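Local structure of alpha-catenin-like protein hmp-1 (Caenorhabditis elegans, 5XA5) at residues N177-I180 / S181-E185; E184-D187 / I188-R192. The protein links cadherin–catenin complexes to actin filaments at cell junctions, and is required for cell migration and cell shape change during embryonic body enclosure and elongation. All coordinates share one frame; numbering follows the deposited sequence.

Overall arrangement
This chain is the N-terminal part of hmp-1, an all-helical piece of a vinculin/alpha-catenin family protein. Following it from the N terminus, after three earlier helices comes helix 117-165, then helix 169-196, which holds both contacts, then helix 200-229. Interaction 1 joins residues 177-180 to 181-185, and interaction 2, beginning where the first ends, joins 184-187 to 188-192. Each closes only single helical turns. Neither encloses the other; they overlap at Glu184 and Glu185, and their centres lie about 11 Å apart. Both present apolar side chains to helices 117-165 and 200-229, with charged groups beside them, so together they tie helix 169-196 to its two neighbours in the bundle.

Interaction 1 of 2, residues N177-I180 / S181-E185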
loop_
_atom_site.group_PDB
_atom_site.type_symbol
_atom_site.label_atom_id
_atom_site.label_comp_id
_atom_site.label_asym_id
_atom_site.label_seq_id
_atom_site.Cartn_x
_atom_site.Cartn_y
_atom_site.Cartn_z
ATOM N N ASN A 177 24.305 6.427 15.930
ATOM C CA ASN A 177 24.136 7.449 14.887
ATOM C C ASN A 177 23.283 6.934 13.714
ATOM O O ASN A 177 22.443 7.652 13.179
ATOM C CB ASN A 177 25.494 7.923 14.378
ATOM C CG ASN A 177 26.041 9.077 15.190
ATOM O OD1 ASN A 177 25.303 9.747 15.918
ATOM N ND2 ASN A 177 27.347 9.309 15.081
ATOM N N LEU A 178 23.490 5.682 13.333
ATOM C CA LEU A 178 22.703 5.068 12.265
ATOM C C LEU A 178 21.270 4.868 12.734
ATOM O O LEU A 178 20.330 5.191 12.028
ATOM C CB LEU A 178 23.311 3.726 11.819
ATOM C CG LEU A 178 24.620 3.762 11.021
ATOM C CD1 LEU A 178 25.224 2.353 10.878
ATOM C CD2 LEU A 178 24.413 4.391 9.656
ATOM N N LEU A 179 21.111 4.351 13.944
ATOM C CA LEU A 179 19.792 4.078 14.480
ATOM C C LEU A 179 18.926 5.339 14.568
ATOM O O LEU A 179 17.730 5.285 14.310
ATOM C CB LEU A 179 19.927 3.436 15.869
ATOM C CG LEU A 179 18.707 2.694 16.377
ATOM C CD1 LEU A 179 18.413 1.472 15.511
ATOM C CD2 LEU A 179 18.880 2.266 17.840
ATOM N N ILE A 180 19.535 6.472 14.921
ATOM C CA ILE A 180 18.792 7.726 15.043
ATOM C C ILE A 180 18.092 8.004 13.742
ATOM O O ILE A 180 16.884 8.277 13.734
ATOM C CB ILE A 180 19.702 8.911 15.410
ATOM C CG1 ILE A 180 20.122 8.785 16.882
ATOM C CG2 ILE A 180 18.993 10.265 15.186
ATOM C CD1 ILE A 180 21.292 9.655 17.248
ATOM N N SER A 181 18.837 7.905 12.646
ATOM C CA SER A 181 18.268 8.238 11.341
ATOM C C SER A 181 17.242 7.206 10.906
ATOM O O SER A 181 16.197 7.575 10.370
ATOM C CB SER A 181 19.376 8.381 10.292
ATOM O OG SER A 181 20.110 9.564 10.559
ATOM N N GLN A 182 17.520 5.936 11.149
ATOM C CA GLN A 182 16.588 4.898 10.727
ATOM C C GLN A 182 15.260 5.023 11.462
ATOM O O GLN A 182 14.188 4.829 10.878
ATOM C CB GLN A 182 17.209 3.518 10.932
ATOM C CG GLN A 182 18.350 3.268 9.978
ATOM C CD GLN A 182 19.101 2.001 10.281
ATOM O OE1 GLN A 182 18.852 1.358 11.291
ATOM N NE2 GLN A 182 20.000 1.613 9.382
ATOM N N ILE A 183 15.332 5.343 12.747
ATOM C CA ILE A 183 14.111 5.478 13.542
ATOM C C ILE A 183 13.345 6.736 13.141
ATOM O O ILE A 183 12.115 6.717 13.110
ATOM C CB ILE A 183 14.435 5.497 15.034
ATOM C CG1 ILE A 183 14.854 4.089 15.466
ATOM C CG2 ILE A 183 13.237 5.955 15.855
ATOM C CD1 ILE A 183 15.229 3.961 16.918
ATOM N N GLU A 184 14.058 7.816 12.818
ATOM C CA GLU A 184 13.382 9.011 12.325
ATOM C C GLU A 184 12.626 8.749 11.017
ATOM O O GLU A 184 11.490 9.203 10.869
ATOM C CB GLU A 184 14.378 10.157 12.130
ATOM C CG GLU A 184 14.847 10.813 13.418
ATOM C CD GLU A 184 13.804 11.716 14.058
ATOM O OE1 GLU A 184 12.798 12.062 13.398
ATOM O OE2 GLU A 184 14.012 12.097 15.229
ATOM N N GLU A 185 13.257 8.020 10.096
ATOM C CA GLU A 185 12.641 7.612 8.830
ATOM C C GLU A 185 11.407 6.746 9.078
ATOM O O GLU A 185 10.343 6.955 8.490
ATOM C CB GLU A 185 13.649 6.840 7.971
ATOM C CG GLU A 185 14.336 7.619 6.872
ATOM C CD GLU A 185 15.724 7.077 6.547
ATOM O OE1 GLU A 185 16.124 6.045 7.134
ATOM O OE2 GLU A 185 16.419 7.680 5.698
#
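The CB of Ser181 lies 3.8 Å from Leu178 O, and a small polar side chain is at home on this exposed face. At Gln182 the backbone N donates to Leu178 O over 3.0 Å, nearly in line with the carbonyl. The side chain comes back over the same oxygen, Gln182 CG lying 3.4 Å from Leu178 O, because CG stands beside the backbone N (chi1 -69°). Beyond CG the chain is extended, and the amide oxygen OE1 is bound by Thr159 of helix 117-165, a good use of a long polar side chain at a partly exposed edge. Ile183 N bonds to Leu179 O at 2.9 Å. The end of the longer branch, Ile183 CD1, meets the branch point of Leu179, CG, at 3.7 Å, the two chains lying aslant; both are buried, Leu179 against Val156 and Ile183 against Leu213 and Ala217. Glu184 N closes the set on Ile180 O at 3.0 Å. Glu184 CG passes 3.3 Å from Ile180 O, and the bend at chi2 (-74°) turns the carboxylate toward Arg214 of helix 200-229, with which OE2 forms a salt bridge. These i to i+4 bonds, with aliphatic residues spaced four apart on the buried face, are characteristic of an amphipathic alpha-helix in a helical bundle.

Interaction 2 of 2, residues E184-D187 / I188-R192; sequences EELD and ITVRR
Asp187 and Arg191, one helical turn apart, form a salt bridge in which OD2 of Asp187 lies 2.9 Å from NE of Arg191. The aspartate's CG is anti to its own nitrogen (chi1 -171°), which throws the carboxylate forward along the helix, while the arginine chain, extended from CG to NE, runs past it with Arg191 CD 3.3 Å from Asp187 OD2. Of the guanidinium nitrogens, NE makes the bridge, as a single contact and not a paired, two-pronged grip; the carboxylate and guanidinium planes are turned 44° apart. The other oxygen, OD1, is held by a salt bridge to Arg210 of helix 200-229, so a short acidic chain suits this buried site between two arginines. With alanine in place of this aspartate, Arg191 and Arg210 would probably lose the carboxylate they share, and the end of Arg191 would be freer to turn.

Behind the ion pair, Arg191 N bonds to Asp187 O at 3.0 Å. Leu186 O takes Val190 N at 2.9 Å and, in one of the two conformers of Thr189, the hydroxyl OG1 of Thr189 at 3.0 Å, a bond that may therefore be present only part of the time. That OG1 sits between the backbone N and the carbonyl carbon (chi1 74°), a position from which a threonine can turn its hydroxyl back to the preceding turn. Thr189 N gives only a weak bond to Glu185 O.

Farther out, Leu186 CD1 packs on Val190 CG2 at 3.9 Å. Leu186 also reaches Ile149 and Val153, and Val190 reaches Leu206, so these aliphatic residues fill the seam with both neighbouring helices. Burial alone would tend to favour the neutral acid, but the neighbouring arginines probably keep Asp187 ionised; one carboxylate thereby joins its own helical turn to helix 200-229, electrostatics adding to the apolar packing.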
loop_
_atom_site.group_PDB
_atom_site.type_symbol
_atom_site.label_atom_id
_atom_site.label_comp_id
_atom_site.label_asym_id
_atom_site.label_seq_id
_atom_site.Cartn_x
_atom_site.Cartn_y
_atom_site.Cartn_z
ATOM N N GLU A 184 14.058 7.816 12.818
ATOM C CA GLU A 184 13.382 9.011 12.325
ATOM C C GLU A 184 12.626 8.749 11.017
ATOM O O GLU A 184 11.490 9.203 10.869
ATOM C CB GLU A 184 14.378 10.157 12.130
ATOM C CG GLU A 184 14.847 10.813 13.418
ATOM C CD GLU A 184 13.804 11.716 14.058
ATOM O OE1 GLU A 184 12.798 12.062 13.398
ATOM O OE2 GLU A 184 14.012 12.097 15.229
ATOM N N GLU A 185 13.257 8.020 10.096
ATOM C CA GLU A 185 12.641 7.612 8.830
ATOM C C GLU A 185 11.407 6.746 9.078
ATOM O O GLU A 185 10.343 6.955 8.490
ATOM C CB GLU A 185 13.649 6.840 7.971
ATOM C CG GLU A 185 14.336 7.619 6.872
ATOM C CD GLU A 185 15.724 7.077 6.547
ATOM O OE1 GLU A 185 16.124 6.045 7.134
ATOM O OE2 GLU A 185 16.419 7.680 5.698
ATOM N N LEU A 186 11.557 5.760 9.955
ATOM C CA LEU A 186 10.459 4.851 10.268
ATOM C C LEU A 186 9.320 5.609 10.916
ATOM O O LEU A 186 8.157 5.359 10.624
ATOM C CB LEU A 186 10.938 3.731 11.190
ATOM C CG LEU A 186 9.934 2.665 11.626
ATOM C CD1 LEU A 186 9.395 1.859 10.435
ATOM C CD2 LEU A 186 10.537 1.728 12.673
ATOM N N ASP A 187 9.663 6.538 11.800
ATOM C CA ASP A 187 8.657 7.303 12.531
ATOM C C ASP A 187 7.739 8.059 11.576
ATOM O O ASP A 187 6.522 8.068 11.760
ATOM C CB ASP A 187 9.339 8.277 13.497
ATOM C CG ASP A 187 8.368 8.949 14.432
ATOM O OD1 ASP A 187 8.153 8.416 15.542
ATOM O OD2 ASP A 187 7.815 10.006 14.062
ATOM N N ILE A 188 8.317 8.670 10.546
ATOM C CA ILE A 188 7.525 9.398 9.555
ATOM C C ILE A 188 6.537 8.482 8.845
ATOM O O ILE A 188 5.353 8.804 8.741
ATOM C CB ILE A 188 8.416 10.072 8.493
ATOM C CG1 ILE A 188 9.309 11.127 9.140
ATOM C CG2 ILE A 188 7.565 10.697 7.389
ATOM C CD1 ILE A 188 10.473 11.559 8.278
ATOM N N THR A 189 7.004 7.326 8.376
ATOM C CA THR A 189 6.156 6.430 7.600
ATOM C C THR A 189 5.085 5.797 8.485
ATOM O O THR A 189 3.944 5.587 8.057
ATOM C CB THR A 189 6.977 5.328 6.910
ATOM O OG1 THR A 189 7.401 4.371 7.879
ATOM C CG2 THR A 189 8.194 5.926 6.231
ATOM N N VAL A 190 5.436 5.505 9.734
ATOM C CA VAL A 190 4.455 4.918 10.642
ATOM C C VAL A 190 3.351 5.907 11.031
ATOM O O VAL A 190 2.180 5.532 11.128
ATOM C CB VAL A 190 5.153 4.373 11.902
ATOM C CG1 VAL A 190 4.154 4.107 13.008
ATOM C CG2 VAL A 190 5.895 3.124 11.528
ATOM N N ARG A 191 3.714 7.162 11.270
ATOM C CA ARG A 191 2.707 8.186 11.566
ATOM C C ARG A 191 1.736 8.344 10.404
ATOM O O ARG A 191 0.521 8.498 10.610
ATOM C CB ARG A 191 3.383 9.518 11.880
ATOM C CG ARG A 191 3.903 9.621 13.294
ATOM C CD ARG A 191 4.697 10.896 13.493
ATOM N NE ARG A 191 5.177 11.021 14.865
ATOM C CZ ARG A 191 4.974 12.091 15.628
ATOM N NH1 ARG A 191 4.300 13.127 15.149
ATOM N NH2 ARG A 191 5.442 12.124 16.868
ATOM N N ARG A 192 2.262 8.325 9.187
ATOM C CA ARG A 192 1.404 8.470 8.005
ATOM C C ARG A 192 0.515 7.248 7.839
ATOM O O ARG A 192 -0.664 7.381 7.499
ATOM C CB ARG A 192 2.233 8.705 6.742
ATOM C CG ARG A 192 3.024 10.007 6.778
ATOM C CD ARG A 192 3.861 10.208 5.522
ATOM N NE ARG A 192 3.059 10.663 4.391
ATOM C CZ ARG A 192 2.966 10.025 3.229
ATOM N NH1 ARG A 192 3.626 8.892 3.036
ATOM N NH2 ARG A 192 2.210 10.524 2.260
#